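Local coordinates for protein beta-n-acetylhexosaminidase (Streptococcus pneumoniae, PDB 4AZI) that probably hydrolyses terminal beta-linked N-acetylglucosamine from glycans as an exo-acting family 20 glycoside hydrolase, captured here with a sugar-like inhibitor in its active site, at residues G302-P305 against F306-A310; L273-G277 against D278-I282. The protein carries 2 engineered substitutions. One frame throughout, in Å; residues are numbered along the deposited sequence.

Contact 1. Residues G302-P305 against F306-A310; sequences GKTP and FNQLA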
ATOM      1  N   GLY A 302      14.494  12.353   7.851  1.00 15.90           N
ATOM      2  CA  GLY A 302      15.920  12.652   7.819  1.00 16.95           C
ATOM      3  C   GLY A 302      16.748  11.717   8.680  1.00 17.51           C
ATOM      4  O   GLY A 302      17.806  11.262   8.257  1.00 18.55           O
ATOM      5  N   LYS A 303      16.248  11.422   9.878  1.00 17.65           N
ATOM      6  CA  LYS A 303      16.990  10.678  10.907  1.00 17.55           C
ATOM      7  C   LYS A 303      17.162   9.185  10.624  1.00 16.91           C
ATOM      8  O   LYS A 303      18.209   8.615  10.922  1.00 16.97           O
ATOM      9  CB  LYS A 303      16.313  10.867  12.270  1.00 18.60           C
ATOM     10  CG  LYS A 303      17.267  10.956  13.451  1.00 19.59           C
ATOM     11  CD  LYS A 303      16.635  11.770  14.577  1.00 20.20           C
ATOM     12  CE  LYS A 303      17.690  12.299  15.536  1.00 20.76           C
ATOM     13  N   THR A 304      16.130   8.551  10.075  1.00 15.86           N
ATOM     14  CA  THR A 304      16.200   7.139   9.700  1.00 14.75           C
ATOM     15  C   THR A 304      16.679   7.041   8.257  1.00 14.49           C
ATOM     16  O   THR A 304      16.084   7.666   7.388  1.00 14.30           O
ATOM     17  CB  THR A 304      14.819   6.471   9.809  1.00 14.68           C
ATOM     18  OG1 THR A 304      14.288   6.689  11.120  1.00 14.89           O
ATOM     19  CG2 THR A 304      14.917   4.962   9.535  1.00 14.32           C
ATOM     20  N   PRO A 305      17.752   6.258   7.990  1.00 13.95           N
ATOM     21  CA  PRO A 305      18.199   6.140   6.599  1.00 13.31           C
ATOM     22  C   PRO A 305      17.181   5.454   5.677  1.00 12.95           C
ATOM     23  O   PRO A 305      16.376   4.625   6.128  1.00 13.09           O
ATOM     24  CB  PRO A 305      19.494   5.331   6.711  1.00 13.51           C
ATOM     25  CG  PRO A 305      19.995   5.617   8.092  1.00 13.65           C
ATOM     26  CD  PRO A 305      18.743   5.697   8.929  1.00 13.80           C
ATOM     27  N   PHE A 306      17.215   5.830   4.400  1.00 12.48           N
ATOM     28  CA  PHE A 306      16.273   5.348   3.379  1.00 11.81           C
ATOM     29  C   PHE A 306      16.271   3.827   3.324  1.00 11.51           C
ATOM     30  O   PHE A 306      15.220   3.206   3.166  1.00 11.74           O
ATOM     31  CB  PHE A 306      16.668   5.923   2.007  1.00 11.75           C
ATOM     32  CG  PHE A 306      15.787   5.480   0.864  1.00 11.63           C
ATOM     33  CD1 PHE A 306      14.644   6.189   0.536  1.00 11.59           C
ATOM     34  CD2 PHE A 306      16.132   4.370   0.088  1.00 11.74           C
ATOM     35  CE1 PHE A 306      13.843   5.798  -0.535  1.00 11.58           C
ATOM     36  CE2 PHE A 306      15.335   3.972  -0.978  1.00 11.72           C
ATOM     37  CZ  PHE A 306      14.192   4.692  -1.293  1.00 11.64           C
ATOM     38  N   ASN A 307      17.453   3.241   3.444  1.00 10.81           N
ATOM     39  CA  ASN A 307      17.606   1.796   3.380  1.00 10.70           C
ATOM     40  C   ASN A 307      17.481   1.087   4.733  1.00 10.39           C
ATOM     41  O   ASN A 307      17.596  -0.143   4.794  1.00 10.43           O
ATOM     42  CB  ASN A 307      18.944   1.428   2.712  1.00 10.72           C
ATOM     43  CG  ASN A 307      18.932   1.644   1.201  1.00 10.70           C
ATOM     44  OD1 ASN A 307      17.898   1.511   0.546  1.00 10.79           O
ATOM     45  ND2 ASN A 307      20.098   1.968   0.641  1.00 10.97           N
ATOM     46  N   GLN A 308      17.235   1.830   5.814  1.00 10.05           N
ATOM     47  CA  GLN A 308      17.242   1.193   7.136  1.00 10.17           C
ATOM     48  C   GLN A 308      15.945   0.457   7.469  1.00  9.80           C
ATOM     49  O   GLN A 308      14.901   1.070   7.606  1.00  9.72           O
ATOM     50  CB  GLN A 308      17.599   2.195   8.226  1.00 10.55           C
ATOM     51  CG  GLN A 308      17.608   1.593   9.614  1.00 10.51           C
ATOM     52  CD  GLN A 308      18.311   2.479  10.614  1.00 10.79           C
ATOM     53  OE1 GLN A 308      19.516   2.716  10.511  1.00 10.83           O
ATOM     54  NE2 GLN A 308      17.562   2.965  11.601  1.00 11.01           N
ATOM     55  N   LEU A 309      16.015  -0.864   7.597  1.00  9.61           N
ATOM     56  CA  LEU A 309      14.847  -1.638   8.012  1.00  9.54           C
ATOM     57  C   LEU A 309      14.639  -1.470   9.515  1.00  9.73           C
ATOM     58  O   LEU A 309      15.608  -1.310  10.263  1.00  9.82           O
ATOM     59  CB  LEU A 309      14.990  -3.113   7.624  1.00  9.35           C
ATOM     60  CG  LEU A 309      14.893  -3.386   6.115  1.00  9.33           C
ATOM     61  CD1 LEU A 309      15.643  -4.646   5.736  1.00  9.41           C
ATOM     62  CD2 LEU A 309      13.447  -3.472   5.657  1.00  9.23           C
ATOM     63  N   ALA A 310      13.379  -1.475   9.945  1.00  9.83           N
ATOM     64  CA  ALA A 310      13.041  -1.316  11.365  1.00  9.98           C
ATOM     65  C   ALA A 310      13.731  -2.380  12.207  1.00 10.16           C
ATOM     66  O   ALA A 310      13.828  -3.526  11.784  1.00  9.55           O
ATOM     67  CB  ALA A 310      11.532  -1.374  11.561  1.00  9.88           C
TER
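Pro305 to Gln308 make a type I beta turn just after helix 294-303, and the turn folds the Gln308 side chain back against the proline ring. Its closing bond is the one backbone hydrogen bond here, from Gln308 N to Pro305 O at 2.9 Å, nearly straight at 161°. The side chains then pack beside it. A chi1 of 179° swings Gln308 CG away from its own N, and the chain beyond is extended, which lays the amide along the ring: Gln308 CB lies 3.8 Å from Pro305 CD, and Gln308 OE1 comes to 3.5 Å from that same CD. At the far end Gln308 NE2 meets the methyl CG2 of Thr304 at 3.9 Å, the two side chains crossing at about a right angle. These are packing contacts; the polar partner of OE1 is Tyr314 N.

In the TIM barrel this is the link that follows the helix of a beta-alpha-beta unit and leads on to the last barrel strand, 321-329. Thr304 is the first residue to leave helical geometry, and an extended backbone is what a residue preceding proline favours. Its beta-branched side chain divides the work: CG2 faces Gln308, whereas OG1 bonds to Asp278. The ring of Phe306 points away from 302-305, and its flat aromatic face suits the stack with Tyr356. Asn307, in the second central position of the turn, where asparagine is common in type I turns, also points away from 302-305, its OD1 taking a hydrogen bond from Lys9 NZ.

Contact 2. Residues L273-G277 against D278-I282; sequences LNTNG and DWYYI. With OAN (O-(2-acetamido-2-deoxy D-glucopyranosylidene) amino-N-phenylcarbamate), chain C.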
ATOM      1  N   LEU A 273      10.097  -4.390   0.986  1.00  9.63           N
ATOM      2  CA  LEU A 273       9.756  -2.998   0.747  1.00  8.99           C
ATOM      3  C   LEU A 273       9.839  -2.319   2.117  1.00  8.66           C
ATOM      4  O   LEU A 273       9.050  -2.640   3.017  1.00  8.21           O
ATOM      5  CB  LEU A 273       8.359  -2.850   0.135  1.00  8.66           C
ATOM      6  CG  LEU A 273       7.869  -1.394  -0.079  1.00  8.99           C
ATOM      7  CD1 LEU A 273       8.792  -0.613  -1.014  1.00  8.95           C
ATOM      8  CD2 LEU A 273       6.430  -1.343  -0.579  1.00  8.42           C
ATOM      9  N   ASN A 274      10.832  -1.433   2.276  1.00  8.18           N
ATOM     10  CA  ASN A 274      11.132  -0.790   3.571  1.00  8.16           C
ATOM     11  C   ASN A 274      10.038   0.197   3.978  1.00  8.14           C
ATOM     12  O   ASN A 274      10.020   1.340   3.536  1.00  8.10           O
ATOM     13  CB  ASN A 274      12.513  -0.114   3.533  1.00  7.94           C
ATOM     14  CG  ASN A 274      12.922   0.508   4.869  1.00  8.05           C
ATOM     15  OD1 ASN A 274      12.285   0.297   5.906  1.00  8.07           O
ATOM     16  ND2 ASN A 274      14.003   1.280   4.842  1.00  7.61           N
ATOM     17  N   THR A 275       9.143  -0.274   4.838  1.00  8.11           N
ATOM     18  CA  THR A 275       7.937   0.437   5.214  1.00  8.19           C
ATOM     19  C   THR A 275       8.047   0.865   6.675  1.00  8.31           C
ATOM     20  O   THR A 275       7.148   0.628   7.485  1.00  8.16           O
ATOM     21  CB  THR A 275       6.724  -0.482   4.990  1.00  8.15           C
ATOM     22  OG1 THR A 275       6.784  -0.992   3.650  1.00  8.43           O
ATOM     23  CG2 THR A 275       5.397   0.251   5.187  1.00  8.41           C
ATOM     24  N   ASN A 276       9.168   1.507   6.998  1.00  8.49           N
ATOM     25  CA  ASN A 276       9.538   1.765   8.389  1.00  8.86           C
ATOM     26  C   ASN A 276       8.474   2.513   9.154  1.00  8.94           C
ATOM     27  O   ASN A 276       8.029   3.565   8.713  1.00  9.01           O
ATOM     28  CB  ASN A 276      10.843   2.548   8.444  1.00  8.91           C
ATOM     29  CG  ASN A 276      11.617   2.279   9.705  1.00  8.77           C
ATOM     30  OD1 ASN A 276      11.054   2.240  10.793  1.00  8.80           O
ATOM     31  ND2 ASN A 276      12.920   2.072   9.563  1.00  9.23           N
ATOM     32  N   GLY A 277       8.056   1.952  10.288  1.00  9.32           N
ATOM     33  CA  GLY A 277       7.147   2.625  11.221  1.00  9.56           C
ATOM     34  C   GLY A 277       7.623   4.020  11.611  1.00  9.90           C
ATOM     35  O   GLY A 277       6.827   4.877  12.002  1.00 10.04           O
ATOM     36  N   ASP A 278       8.923   4.257  11.478  1.00 10.31           N
ATOM     37  CA  ASP A 278       9.509   5.577  11.733  1.00 10.79           C
ATOM     38  C   ASP A 278       8.847   6.670  10.891  1.00 10.76           C
ATOM     39  O   ASP A 278       8.781   7.825  11.300  1.00 10.93           O
ATOM     40  CB  ASP A 278      11.018   5.543  11.442  1.00 10.89           C
ATOM     41  CG  ASP A 278      11.821   4.858  12.539  1.00 11.23           C
ATOM     42  OD1 ASP A 278      11.227   4.464  13.572  1.00 11.64           O
ATOM     43  OD2 ASP A 278      13.051   4.710  12.367  1.00 11.28           O
ATOM     44  N   TRP A 279       8.364   6.293   9.709  1.00 11.23           N
ATOM     45  CA  TRP A 279       7.753   7.246   8.778  1.00 11.47           C
ATOM     46  C   TRP A 279       6.230   7.289   8.801  1.00 11.57           C
ATOM     47  O   TRP A 279       5.615   7.879   7.908  1.00 11.83           O
ATOM     48  CB  TRP A 279       8.282   7.007   7.353  1.00 11.44           C
ATOM     49  CG  TRP A 279       9.797   6.993   7.258  1.00 11.62           C
ATOM     50  CD1 TRP A 279      10.691   7.872   7.857  1.00 11.65           C
ATOM     51  CD2 TRP A 279      10.642   6.054   6.500  1.00 11.55           C
ATOM     52  NE1 TRP A 279      11.990   7.540   7.548  1.00 11.97           N
ATOM     53  CE2 TRP A 279      12.030   6.465   6.736  1.00 11.72           C
ATOM     54  CE3 TRP A 279      10.395   4.946   5.692  1.00 11.58           C
ATOM     55  CZ2 TRP A 279      13.109   5.785   6.173  1.00 11.74           C
ATOM     56  CZ3 TRP A 279      11.488   4.266   5.134  1.00 11.64           C
ATOM     57  CH2 TRP A 279      12.811   4.684   5.361  1.00 11.59           C
ATOM     58  N   TYR A 280       5.609   6.682   9.815  1.00 11.39           N
ATOM     59  CA  TYR A 280       4.140   6.646   9.935  1.00 11.51           C
ATOM     60  C   TYR A 280       3.574   8.002  10.389  1.00 12.02           C
ATOM     61  O   TYR A 280       4.151   8.654  11.258  1.00 12.37           O
ATOM     62  CB  TYR A 280       3.712   5.578  10.951  1.00 11.08           C
ATOM     63  CG  TYR A 280       3.648   4.144  10.447  1.00 10.92           C
ATOM     64  CD1 TYR A 280       4.177   3.784   9.204  1.00 10.78           C
ATOM     65  CD2 TYR A 280       3.071   3.145  11.228  1.00 10.72           C
ATOM     66  CE1 TYR A 280       4.122   2.467   8.750  1.00 10.73           C
ATOM     67  CE2 TYR A 280       3.012   1.831  10.785  1.00 10.65           C
ATOM     68  CZ  TYR A 280       3.524   1.498   9.542  1.00 10.88           C
ATOM     69  OH  TYR A 280       3.457   0.187   9.095  1.00 10.99           O
ATOM     70  N   TYR A 281       2.446   8.407   9.808  1.00 12.33           N
ATOM     71  CA  TYR A 281       1.663   9.546  10.317  1.00 12.72           C
ATOM     72  C   TYR A 281       0.174   9.221  10.339  1.00 12.90           C
ATOM     73  O   TYR A 281      -0.384   8.818   9.319  1.00 12.83           O
ATOM     74  CB  TYR A 281       1.889  10.824   9.500  1.00 12.61           C
ATOM     75  CG  TYR A 281       0.954  11.959   9.907  1.00 12.80           C
ATOM     76  CD1 TYR A 281       0.919  12.423  11.230  1.00 12.92           C
ATOM     77  CD2 TYR A 281       0.089  12.553   8.980  1.00 12.84           C
ATOM     78  CE1 TYR A 281       0.060  13.444  11.612  1.00 13.15           C
ATOM     79  CE2 TYR A 281      -0.774  13.582   9.353  1.00 13.03           C
ATOM     80  CZ  TYR A 281      -0.781  14.025  10.672  1.00 12.99           C
ATOM     81  OH  TYR A 281      -1.631  15.044  11.060  1.00 13.53           O
ATOM     82  N   ILE A 282      -0.449   9.398  11.506  1.00 13.10           N
ATOM     83  CA  ILE A 282      -1.894   9.223  11.673  1.00 13.38           C
ATOM     84  C   ILE A 282      -2.523  10.605  11.584  1.00 13.98           C
ATOM     85  O   ILE A 282      -2.130  11.513  12.326  1.00 13.82           O
ATOM     86  CB  ILE A 282      -2.242   8.562  13.036  1.00 13.47           C
ATOM     87  CG1 ILE A 282      -1.678   7.132  13.114  1.00 13.17           C
ATOM     88  CG2 ILE A 282      -3.748   8.552  13.277  1.00 12.89           C
ATOM     89  CD1 ILE A 282      -1.562   6.587  14.530  1.00 13.30           C
TER
HETATM   90  CAH OAN C2038       0.966  -2.705   9.194  1.00 10.13           C
HETATM   91  CAG OAN C2038       0.525  -1.545  10.098  1.00 10.25           C
HETATM   92  OAN OAN C2038       1.190  -0.520  10.153  1.00 10.06           O
HETATM   93  NAI OAN C2038      -0.593  -1.755  10.795  1.00 10.69           N
HETATM   94  CAB OAN C2038      -1.211  -0.776  11.715  1.00 11.33           C
HETATM   95  CAC OAN C2038      -2.077   0.202  10.919  1.00 11.22           C
HETATM   96  OAJ OAN C2038      -3.359  -0.391  10.674  1.00 11.11           O
HETATM   97  CAD OAN C2038      -2.252   1.517  11.666  1.00 11.61           C
HETATM   98  OAK OAN C2038      -3.086   2.350  10.872  1.00 11.78           O
HETATM   99  CAE OAN C2038      -0.880   2.183  11.850  1.00 11.69           C
HETATM  100  CAF OAN C2038      -0.907   3.499  12.634  1.00 12.02           C
HETATM  101  OAM OAN C2038      -1.312   3.264  13.987  1.00 12.22           O
HETATM  102  OAL OAN C2038       0.091   1.308  12.483  1.00 11.82           O
HETATM  103  CAA OAN C2038      -0.162  -0.034  12.570  1.00 11.89           C
HETATM  104  NAY OAN C2038       0.559  -0.715  13.436  1.00 13.01           N
HETATM  105  OAQ OAN C2038       1.464   0.005  14.159  1.00 14.48           O
HETATM  106  CAP OAN C2038       1.698  -0.482  15.414  1.00 14.97           C
HETATM  107  OAR OAN C2038       2.550   0.052  16.126  1.00 14.75           O
HETATM  108  NAO OAN C2038       0.960  -1.534  15.801  1.00 16.09           N
HETATM  109  CAS OAN C2038       1.072  -2.176  16.974  1.00 17.22           C
HETATM  110  CAT OAN C2038       1.215  -3.564  16.948  1.00 17.14           C
HETATM  111  CAU OAN C2038       1.332  -4.285  18.136  1.00 17.41           C
HETATM  112  CAV OAN C2038       1.309  -3.619  19.360  1.00 17.79           C
HETATM  113  CAW OAN C2038       1.163  -2.226  19.396  1.00 17.97           C
HETATM  114  CAX OAN C2038       1.042  -1.503  18.206  1.00 17.48           C
HETATM  115  O   HOH W   1      14.600   2.298  12.071  1.00  8.11           O
HETATM  116  O   HOH W   2      11.144   1.774  13.548  1.00 14.53           O
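Asn276 and Asp278 open a set of backbone-directed hydrogen bonds that bend the chain between two runs of strand. Asn276 OD1 accepts from Asp278 N at 3.0 Å and 168°, the donor tilted out of the amide plane: an Asx turn. Asn276 O accepts from Trp279 N at 2.9 Å, and Gly277 O from Tyr280 N at 3.1 Å, two successive i to i+3 bonds that make a short 3-10 turn. The chi1 of Asn276, -152°, turns its amide to lie alongside the Asp278 carboxylate, pointing the same way with planes only 19° apart. Two waters bridge the pair: one joins Asn276 ND2 to Asp278 OD2, the other donates to OD1 of both residues. Asp278 OD2 is also hydrogen-bonded to Thr304 OG1, and Asn276 ND2 to Gln308 O.

CH-pi packing covers one face of each of two rings. Asn276 CB sits 3.9 Å from the centroid of the Trp279 six-membered ring, offset toward its rim. Gly277 CA lies 3.8 Å from the centroid of the Tyr280 ring, almost on its normal; glycine lets the backbone itself come down on the ring. The indole is also approached at its edge, where Asn274 O lies in its plane, while Asn274 ND2 is 3.6 Å from Trp279 CH2. At its other end Trp279 NE1 bonds to Asn300 O.

Ligand contacts come from Tyr280 and Ile282. Tyr280 OH donates to the acetamido oxygen, atom OAN of the inhibitor, at 2.6 Å, and Ile282 CD1 packs 3.4 Å from OAM, the hydroxyl oxygen on the sugar's exocyclic carbon. A tyrosine hydroxyl holding the acetamido oxygen, with Asp182 and Glu183 also bonded to the inhibitor, is typical of the family 20 TIM-barrel active site, where the substrate's acetamido oxygen probably acts as the nucleophile.

Overall arrangement
Contact 2 is the more buried of the two and reaches the inhibitor; contact 1 is partly buried and lies about 19 Å from the chain centre, against 11 Å for contact 2, measured between centres. Both involve the unit of strand 271-282, helix 294-303 and strand 321-329: contact 2 breaks its first strand, contact 1 follows its helix. They touch directly. Thr304 OG1 and Asp278 OD2, 2.6 Å apart, probably share a hydrogen bond, and Pro305 O packs 3.5 Å from Trp279 CZ2. A type I beta turn with a proline ring against a glutamine side chain marks 302-310; a 3-10 turn with aromatic faces and bridging waters marks 273-282.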